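Local atomic coordinates of DegT/DnrJ/EryC1/StrS aminotransferase (Brucella abortus 2308, PDB entry 4QGR), a protein that binds pyridoxal 5'-phosphate and, judging from its family, probably acts as a transaminase. Residues 141-146 with 165-170. Residues are numbered along the deposited sequence; the frame is centred on the assembly and turned at random.
Sequences IIPVDL and LFIIED. With PLP (pyridoxal-5'-phosphate), chain E.
I141 meets strand 166-170 through both backbone polar atoms: its N donates to F166 O at 2.8 Å and its O accepts from I168 N at 3.0 Å; these bonds to the two neighbours of I167 are the pattern of a parallel I141-I167 bridge. Its CD1 reaches CD1 of L165 at 3.9 Å, the two side chains crossing at about a right angle. I142 lies alongside I168, both pointing the same way; with chi1 at -46°, CG1 sits beside the backbone N and CG2 opposite it, 3.9 Å from CB of D170. P143, which has no N-H, sets its ring CD against I167 CG2, while its O accepts from D170 N at 2.9 Å. V144 runs beside D170, and its CG1 touches the cofactor methyl C2A at 3.7 Å. At D145, N donates to D170 O, and a water donates to both D145 O and D170 O. The D145 and E169 carboxylates, planes 78° apart, bring OD2 within 2.4 Å of OE2; S174 OG also bonds OD2 and G185 N OE2, while Y153 OH and F187 N bond OD1 and OE1. D170 OD2, also bonded to T95, lies 2.7 Å from PLP N1. Loop and strand end thus line the cofactor pocket with V144 and D170, the latter giving the aspartate-pyridine nitrogen pairing characteristic of fold type I PLP enzymes.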
ATOM      1  N   ILE A 141     -13.567  -5.874 -17.570  1.00 12.23           N
ATOM      2  CA  ILE A 141     -12.913  -7.190 -17.727  1.00 11.93           C
ATOM      3  C   ILE A 141     -11.489  -7.030 -17.274  1.00 11.78           C
ATOM      4  O   ILE A 141     -10.835  -6.023 -17.619  1.00 11.66           O
ATOM      5  CB  ILE A 141     -12.893  -7.676 -19.199  1.00 11.86           C
ATOM      6  CG1 ILE A 141     -14.279  -7.502 -19.798  1.00 12.39           C
ATOM      7  CG2 ILE A 141     -12.372  -9.115 -19.269  1.00 11.61           C
ATOM      8  CD1 ILE A 141     -14.348  -7.515 -21.306  1.00 12.74           C
ATOM      9  N   ILE A 142     -11.006  -7.988 -16.473  1.00 11.48           N
ATOM     10  CA  ILE A 142      -9.602  -8.017 -16.056  1.00 11.36           C
ATOM     11  C   ILE A 142      -8.959  -9.323 -16.515  1.00 11.25           C
ATOM     12  O   ILE A 142      -8.815 -10.270 -15.733  1.00 10.76           O
ATOM     13  CB  ILE A 142      -9.354  -7.796 -14.542  1.00 11.81           C
ATOM     14  CG1 ILE A 142     -10.157  -6.618 -14.015  1.00 12.47           C
ATOM     15  CG2 ILE A 142      -7.852  -7.621 -14.261  1.00 11.65           C
ATOM     16  CD1 ILE A 142      -9.990  -6.312 -12.524  1.00 12.41           C
ATOM     17  N   PRO A 143      -8.536  -9.343 -17.786  1.00 11.54           N
ATOM     18  CA  PRO A 143      -7.746 -10.473 -18.214  1.00 12.05           C
ATOM     19  C   PRO A 143      -6.396 -10.476 -17.502  1.00 11.89           C
ATOM     20  O   PRO A 143      -5.861  -9.400 -17.163  1.00 12.26           O
ATOM     21  CB  PRO A 143      -7.568 -10.245 -19.722  1.00 12.13           C
ATOM     22  CG  PRO A 143      -8.477  -9.130 -20.078  1.00 12.40           C
ATOM     23  CD  PRO A 143      -8.589  -8.307 -18.812  1.00 11.65           C
ATOM     24  N   VAL A 144      -5.844 -11.678 -17.312  1.00 11.47           N
ATOM     25  CA  VAL A 144      -4.513 -11.841 -16.708  1.00 10.70           C
ATOM     26  C   VAL A 144      -3.563 -12.425 -17.720  1.00 10.87           C
ATOM     27  O   VAL A 144      -3.925 -13.341 -18.462  1.00 10.93           O
ATOM     28  CB  VAL A 144      -4.582 -12.761 -15.470  1.00 10.23           C
ATOM     29  CG1 VAL A 144      -3.214 -12.950 -14.867  1.00 10.51           C
ATOM     30  CG2 VAL A 144      -5.565 -12.182 -14.446  1.00 10.48           C
ATOM     31  N   ASP A 145      -2.350 -11.892 -17.757  1.00 10.30           N
ATOM     32  CA  ASP A 145      -1.329 -12.480 -18.576  1.00 11.05           C
ATOM     33  C   ASP A 145      -0.635 -13.537 -17.735  1.00 11.03           C
ATOM     34  O   ASP A 145       0.399 -13.281 -17.161  1.00 11.75           O
ATOM     35  CB  ASP A 145      -0.321 -11.436 -19.007  1.00 10.82           C
ATOM     36  CG  ASP A 145      -0.943 -10.294 -19.769  1.00 11.06           C
ATOM     37  OD1 ASP A 145      -1.927 -10.523 -20.522  1.00 11.97           O
ATOM     38  OD2 ASP A 145      -0.437  -9.145 -19.627  1.00 11.42           O
ATOM     39  N   LEU A 146      -1.224 -14.729 -17.601  1.00 11.15           N
ATOM     40  CA  LEU A 146      -0.770 -15.645 -16.557  1.00 11.15           C
ATOM     41  C   LEU A 146       0.595 -16.208 -16.895  1.00 10.80           C
ATOM     42  O   LEU A 146       0.834 -16.607 -18.001  1.00 11.29           O
ATOM     43  CB  LEU A 146      -1.779 -16.779 -16.294  1.00 11.40           C
ATOM     44  CG  LEU A 146      -1.631 -17.479 -14.942  1.00 12.05           C
ATOM     45  CD1 LEU A 146      -1.906 -16.517 -13.786  1.00 12.99           C
ATOM     46  CD2 LEU A 146      -2.547 -18.682 -14.792  1.00 12.30           C
ATOM     47  N   LEU A 165     -17.209  -2.038 -22.454  1.00 20.46           N
ATOM     48  CA  LEU A 165     -16.584  -2.399 -21.170  1.00 17.50           C
ATOM     49  C   LEU A 165     -15.148  -1.887 -21.087  1.00 16.31           C
ATOM     50  O   LEU A 165     -14.433  -1.824 -22.085  1.00 16.32           O
ATOM     51  CB  LEU A 165     -16.590  -3.914 -20.971  1.00 17.62           C
ATOM     52  CG  LEU A 165     -17.974  -4.587 -21.079  1.00 18.20           C
ATOM     53  CD1 LEU A 165     -17.942  -6.103 -20.903  1.00 18.17           C
ATOM     54  CD2 LEU A 165     -18.934  -3.948 -20.079  1.00 18.63           C
ATOM     55  N   PHE A 166     -14.720  -1.634 -19.861  1.00 15.33           N
ATOM     56  CA  PHE A 166     -13.374  -1.197 -19.532  1.00 15.08           C
ATOM     57  C   PHE A 166     -12.464  -2.405 -19.341  1.00 14.25           C
ATOM     58  O   PHE A 166     -12.830  -3.354 -18.637  1.00 14.34           O
ATOM     59  CB  PHE A 166     -13.484  -0.407 -18.223  1.00 14.95           C
ATOM     60  CG  PHE A 166     -12.251   0.338 -17.813  1.00 15.32           C
ATOM     61  CD1 PHE A 166     -11.770   1.430 -18.545  1.00 16.48           C
ATOM     62  CD2 PHE A 166     -11.645   0.054 -16.598  1.00 15.36           C
ATOM     63  CE1 PHE A 166     -10.652   2.120 -18.102  1.00 15.86           C
ATOM     64  CE2 PHE A 166     -10.560   0.760 -16.146  1.00 15.34           C
ATOM     65  CZ  PHE A 166     -10.062   1.805 -16.897  1.00 15.90           C
ATOM     66  N   ILE A 167     -11.290  -2.380 -19.952  1.00 13.64           N
ATOM     67  CA  ILE A 167     -10.360  -3.490 -19.837  1.00 13.55           C
ATOM     68  C   ILE A 167      -9.133  -3.070 -19.099  1.00 12.89           C
ATOM     69  O   ILE A 167      -8.434  -2.131 -19.500  1.00 13.19           O
ATOM     70  CB  ILE A 167      -9.923  -4.055 -21.213  1.00 14.52           C
ATOM     71  CG1 ILE A 167     -11.142  -4.601 -21.959  1.00 15.49           C
ATOM     72  CG2 ILE A 167      -8.895  -5.135 -21.045  1.00 14.38           C
ATOM     73  CD1 ILE A 167     -10.845  -4.932 -23.382  1.00 16.67           C
ATOM     74  N   ILE A 168      -8.868  -3.798 -18.010  1.00 12.35           N
ATOM     75  CA  ILE A 168      -7.657  -3.620 -17.221  1.00 12.23           C
ATOM     76  C   ILE A 168      -6.782  -4.851 -17.467  1.00 11.53           C
ATOM     77  O   ILE A 168      -7.184  -5.992 -17.137  1.00 11.92           O
ATOM     78  CB  ILE A 168      -7.937  -3.530 -15.719  1.00 12.21           C
ATOM     79  CG1 ILE A 168      -8.858  -2.359 -15.387  1.00 13.20           C
ATOM     80  CG2 ILE A 168      -6.598  -3.456 -14.973  1.00 12.32           C
ATOM     81  CD1 ILE A 168      -9.474  -2.437 -13.993  1.00 13.91           C
ATOM     82  N   GLU A 169      -5.613  -4.640 -18.038  1.00 11.17           N
ATOM     83  CA  GLU A 169      -4.690  -5.772 -18.276  1.00 11.00           C
ATOM     84  C   GLU A 169      -3.958  -6.045 -16.960  1.00 10.68           C
ATOM     85  O   GLU A 169      -3.268  -5.168 -16.477  1.00 11.09           O
ATOM     86  CB  GLU A 169      -3.662  -5.431 -19.349  1.00 11.41           C
ATOM     87  CG  GLU A 169      -2.524  -6.454 -19.443  1.00 11.57           C
ATOM     88  CD  GLU A 169      -1.461  -6.143 -20.460  1.00 12.29           C
ATOM     89  OE1 GLU A 169      -1.423  -4.977 -20.884  1.00 13.52           O
ATOM     90  OE2 GLU A 169      -0.674  -7.080 -20.843  1.00 12.47           O
ATOM     91  N   ASP A 170      -4.150  -7.216 -16.352  1.00  9.89           N
ATOM     92  CA  ASP A 170      -3.357  -7.604 -15.180  1.00  9.98           C
ATOM     93  C   ASP A 170      -2.022  -8.225 -15.700  1.00  9.92           C
ATOM     94  O   ASP A 170      -1.938  -9.406 -15.970  1.00 10.45           O
ATOM     95  CB  ASP A 170      -4.105  -8.522 -14.231  1.00  9.90           C
ATOM     96  CG  ASP A 170      -3.319  -8.842 -12.967  1.00  9.78           C
ATOM     97  OD1 ASP A 170      -2.135  -8.385 -12.879  1.00 10.14           O
ATOM     98  OD2 ASP A 170      -3.861  -9.549 -12.070  1.00 10.52           O
TER
HETATM   99  N1  PLP E 403      -2.090 -10.049 -10.149  1.00 12.49           N
HETATM  100  C2  PLP E 403      -1.405 -11.183 -10.388  1.00 13.44           C
HETATM  101  C2A PLP E 403      -1.687 -12.042 -11.597  1.00 13.83           C
HETATM  102  C3  PLP E 403      -0.284 -11.532  -9.472  1.00 14.24           C
HETATM  103  O3  PLP E 403       0.431 -12.620  -9.731  1.00 13.36           O
HETATM  104  C4  PLP E 403      -0.077 -10.693  -8.261  1.00 15.06           C
HETATM  105  C4A PLP E 403       1.004 -10.809  -7.257  1.00 20.41           C
HETATM  106  O4A PLP E 403       2.142 -11.108  -7.556  1.00 26.40           O
HETATM  107  C5  PLP E 403      -0.915  -9.495  -8.125  1.00 14.25           C
HETATM  108  C6  PLP E 403      -1.889  -9.241  -9.095  1.00 12.83           C
HETATM  109  C5A PLP E 403      -0.753  -8.570  -6.938  1.00 12.98           C
HETATM  110  O4P PLP E 403       0.507  -7.885  -6.952  1.00 13.74           O
HETATM  111  P   PLP E 403       1.230  -7.483  -5.572  1.00 13.40           P
HETATM  112  O1P PLP E 403       2.324  -6.478  -5.924  1.00 12.60           O
HETATM  113  O2P PLP E 403       0.174  -6.978  -4.622  1.00 12.87           O
HETATM  114  O3P PLP E 403       1.834  -8.829  -5.143  1.00 13.95           O
HETATM  115  O   HOH W   1       0.125 -11.243 -15.204  1.00 10.02           O